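Local coordinates for protein lipase (Acinetobacter baumannii, PDB 4OPM) that probably hydrolyses ester bonds of lipids as a lipase of the alpha/beta-hydrolase fold, at residues N96-L101 with A130-F135. Residues are numbered along the deposited sequence; the frame is centred on the assembly and turned at random.
Sequences NLAEKL and AGQYPF
Glu99 OE1, on a side chain whose root meets the Tyr133 hydroxyl, binds Lys100 NZ at 2.7 Å in a salt bridge on the syn side of the carboxylate. The same ammonium donates to Asn96 OD1 at 2.9 Å, in the carbonyl plane and on a lone pair, so two oxygens of one helix turn grip it. This cluster lies on helix 94-107 of the alpha/beta-hydrolase fold; through Ala98 and Glu99 that helix meets the C-terminal end of helix 121-132, the helix that follows the probable nucleophile elbow. Contacts to the central sheet place both helices: Leu101 touches strand 46-50 and Ala130 touches strand 137-143.

The carboxylate takes no part in the touch with Tyr133. Glu99 CG stands anti to the backbone N (chi1 -174°), and the bend at chi2 carries the acid group away from Tyr133 and residues 130-135, where OE2 also pairs with Arg103. With two cationic partners, the acid is probably kept ionised. What remains beside the tyrosine is the aliphatic root: Tyr133 OH lies 4.0 Å from Glu99 CA and 4.1 Å from Glu99 CG, while carboxylate and ring planes differ by 50°. These separations indicate a loose van der Waals contact, without a polar bond between the two side chains.

Tyr133 is the first residue after helix 121-132 to leave helical backbone angles, yet its CA-CB bond still points toward 96-101, and the ring carries OH to Glu99. Gln132 CB sits 3.8 Å above one face of its ring, offset toward the rim, and Arg102 adds a cation-pi contact. Alongside, Gln132 runs extended beyond CG, bringing its amide to the neighbouring helix. The buried area, 109 Å² in total, marks a slight contact, completed where Gln132 OE1 comes within 4.0 Å of Ala98 CB.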
ATOM      1  N   ASN A  96     -12.108   9.538  -3.306  1.00 19.98           N
ATOM      2  CA  ASN A  96     -12.862   8.586  -4.138  1.00 20.45           C
ATOM      3  C   ASN A  96     -12.278   7.174  -4.023  1.00 22.57           C
ATOM      4  O   ASN A  96     -13.034   6.205  -3.986  1.00 22.06           O
ATOM      5  CB  ASN A  96     -12.943   9.010  -5.610  1.00 20.86           C
ATOM      6  CG  ASN A  96     -14.001   8.236  -6.358  1.00 29.00           C
ATOM      7  OD1 ASN A  96     -15.114   8.051  -5.860  1.00 24.77           O
ATOM      8  ND2 ASN A  96     -13.668   7.695  -7.537  1.00 23.41           N
ATOM      9  N   LEU A  97     -10.950   7.051  -3.919  1.00 18.75           N
ATOM     10  CA  LEU A  97     -10.331   5.733  -3.750  1.00 18.67           C
ATOM     11  C   LEU A  97     -10.791   5.102  -2.422  1.00 23.17           C
ATOM     12  O   LEU A  97     -11.166   3.933  -2.415  1.00 22.93           O
ATOM     13  CB  LEU A  97      -8.787   5.817  -3.834  1.00 18.34           C
ATOM     14  CG  LEU A  97      -8.212   6.278  -5.182  1.00 23.04           C
ATOM     15  CD1 LEU A  97      -6.706   6.464  -5.100  1.00 23.11           C
ATOM     16  CD2 LEU A  97      -8.569   5.322  -6.319  1.00 23.85           C
ATOM     17  N   ALA A  98     -10.845   5.894  -1.327  1.00 21.56           N
ATOM     18  CA  ALA A  98     -11.279   5.387  -0.016  1.00 20.64           C
ATOM     19  C   ALA A  98     -12.767   4.966  -0.034  1.00 23.28           C
ATOM     20  O   ALA A  98     -13.107   3.881   0.461  1.00 21.28           O
ATOM     21  CB  ALA A  98     -11.036   6.434   1.057  1.00 21.27           C
ATOM     22  N   GLU A  99     -13.635   5.799  -0.636  1.00 20.12           N
ATOM     23  CA  GLU A  99     -15.064   5.503  -0.716  1.00 19.75           C
ATOM     24  C   GLU A  99     -15.293   4.278  -1.616  1.00 23.17           C
ATOM     25  O   GLU A  99     -16.090   3.425  -1.254  1.00 23.09           O
ATOM     26  CB  GLU A  99     -15.859   6.720  -1.217  1.00 21.21           C
ATOM     27  CG  GLU A  99     -17.369   6.508  -1.184  1.00 26.68           C
ATOM     28  CD  GLU A  99     -17.988   5.915  -2.437  1.00 43.50           C
ATOM     29  OE1 GLU A  99     -17.370   6.023  -3.519  1.00 35.66           O
ATOM     30  OE2 GLU A  99     -19.097   5.341  -2.339  1.00 36.44           O
ATOM     31  N   LYS A 100     -14.600   4.186  -2.776  1.00 20.27           N
ATOM     32  CA  LYS A 100     -14.792   3.040  -3.681  1.00 20.24           C
ATOM     33  C   LYS A 100     -14.212   1.761  -3.054  1.00 22.64           C
ATOM     34  O   LYS A 100     -14.774   0.681  -3.244  1.00 22.59           O
ATOM     35  CB  LYS A 100     -14.220   3.305  -5.081  1.00 21.32           C
ATOM     36  CG  LYS A 100     -14.982   4.386  -5.859  1.00 22.67           C
ATOM     37  CD  LYS A 100     -16.473   4.023  -6.094  1.00 25.76           C
ATOM     38  CE  LYS A 100     -17.218   5.035  -6.918  1.00 26.34           C
ATOM     39  NZ  LYS A 100     -17.402   6.327  -6.178  1.00 24.91           N
ATOM     40  N   LEU A 101     -13.142   1.885  -2.244  1.00 19.25           N
ATOM     41  CA  LEU A 101     -12.598   0.735  -1.533  1.00 18.16           C
ATOM     42  C   LEU A 101     -13.644   0.240  -0.514  1.00 21.61           C
ATOM     43  O   LEU A 101     -13.842  -0.962  -0.406  1.00 19.16           O
ATOM     44  CB  LEU A 101     -11.268   1.084  -0.853  1.00 17.20           C
ATOM     45  CG  LEU A 101     -10.593  -0.041  -0.087  1.00 20.89           C
ATOM     46  CD1 LEU A 101     -10.095  -1.144  -1.024  1.00 20.80           C
ATOM     47  CD2 LEU A 101      -9.451   0.503   0.760  1.00 22.89           C
ATOM     48  N   ALA A 130     -10.181   4.556   8.042  1.00 21.50           N
ATOM     49  CA  ALA A 130     -10.282   4.410   9.498  1.00 22.25           C
ATOM     50  C   ALA A 130     -11.056   5.560  10.140  1.00 28.17           C
ATOM     51  O   ALA A 130     -11.785   5.338  11.114  1.00 28.91           O
ATOM     52  CB  ALA A 130      -8.906   4.325  10.112  1.00 22.58           C
ATOM     53  N   GLY A 131     -10.899   6.761   9.585  1.00 24.82           N
ATOM     54  CA  GLY A 131     -11.586   7.957  10.057  1.00 25.47           C
ATOM     55  C   GLY A 131     -13.048   7.990   9.657  1.00 29.50           C
ATOM     56  O   GLY A 131     -13.898   8.382  10.460  1.00 29.64           O
ATOM     57  N   GLN A 132     -13.357   7.584   8.411  1.00 25.97           N
ATOM     58  CA  GLN A 132     -14.725   7.607   7.886  1.00 26.82           C
ATOM     59  C   GLN A 132     -15.541   6.397   8.351  1.00 30.40           C
ATOM     60  O   GLN A 132     -16.748   6.526   8.526  1.00 30.50           O
ATOM     61  CB  GLN A 132     -14.724   7.674   6.346  1.00 28.57           C
ATOM     62  CG  GLN A 132     -14.196   9.001   5.774  1.00 51.08           C
ATOM     63  CD  GLN A 132     -13.959   8.993   4.275  1.00 78.04           C
ATOM     64  OE1 GLN A 132     -13.756   7.949   3.640  1.00 75.34           O
ATOM     65  NE2 GLN A 132     -13.932  10.176   3.675  1.00 72.83           N
ATOM     66  N   TYR A 133     -14.894   5.228   8.557  1.00 25.81           N
ATOM     67  CA  TYR A 133     -15.568   3.985   8.951  1.00 25.36           C
ATOM     68  C   TYR A 133     -14.903   3.397  10.241  1.00 29.12           C
ATOM     69  O   TYR A 133     -14.338   2.299  10.193  1.00 28.22           O
ATOM     70  CB  TYR A 133     -15.531   2.994   7.749  1.00 25.74           C
ATOM     71  CG  TYR A 133     -15.903   3.635   6.419  1.00 27.97           C
ATOM     72  CD1 TYR A 133     -17.224   3.975   6.128  1.00 31.05           C
ATOM     73  CD2 TYR A 133     -14.930   3.932   5.469  1.00 28.21           C
ATOM     74  CE1 TYR A 133     -17.566   4.596   4.921  1.00 31.79           C
ATOM     75  CE2 TYR A 133     -15.263   4.536   4.251  1.00 29.52           C
ATOM     76  CZ  TYR A 133     -16.581   4.872   3.983  1.00 37.42           C
ATOM     77  OH  TYR A 133     -16.914   5.461   2.775  1.00 35.90           O
ATOM     78  N   PRO A 134     -14.972   4.108  11.406  1.00 26.90           N
ATOM     79  CA  PRO A 134     -14.271   3.626  12.616  1.00 26.62           C
ATOM     80  C   PRO A 134     -14.758   2.297  13.176  1.00 32.11           C
ATOM     81  O   PRO A 134     -13.933   1.512  13.646  1.00 31.01           O
ATOM     82  CB  PRO A 134     -14.506   4.746  13.637  1.00 28.61           C
ATOM     83  CG  PRO A 134     -15.726   5.460  13.145  1.00 33.38           C
ATOM     84  CD  PRO A 134     -15.604   5.423  11.660  1.00 28.96           C
ATOM     85  N   PHE A 135     -16.071   2.034  13.130  1.00 30.43           N
ATOM     86  CA  PHE A 135     -16.618   0.787  13.664  1.00 31.19           C
ATOM     87  C   PHE A 135     -16.310  -0.403  12.750  1.00 32.43           C
ATOM     88  O   PHE A 135     -16.512  -1.549  13.167  1.00 33.91           O
ATOM     89  CB  PHE A 135     -18.135   0.912  13.895  1.00 34.78           C
ATOM     90  CG  PHE A 135     -18.498   1.941  14.942  1.00 38.55           C
ATOM     91  CD1 PHE A 135     -18.239   1.709  16.290  1.00 43.25           C
ATOM     92  CD2 PHE A 135     -19.099   3.141  14.582  1.00 42.47           C
ATOM     93  CE1 PHE A 135     -18.567   2.667  17.257  1.00 45.37           C
ATOM     94  CE2 PHE A 135     -19.433   4.095  15.550  1.00 46.39           C
ATOM     95  CZ  PHE A 135     -19.162   3.852  16.880  1.00 45.06           C
TER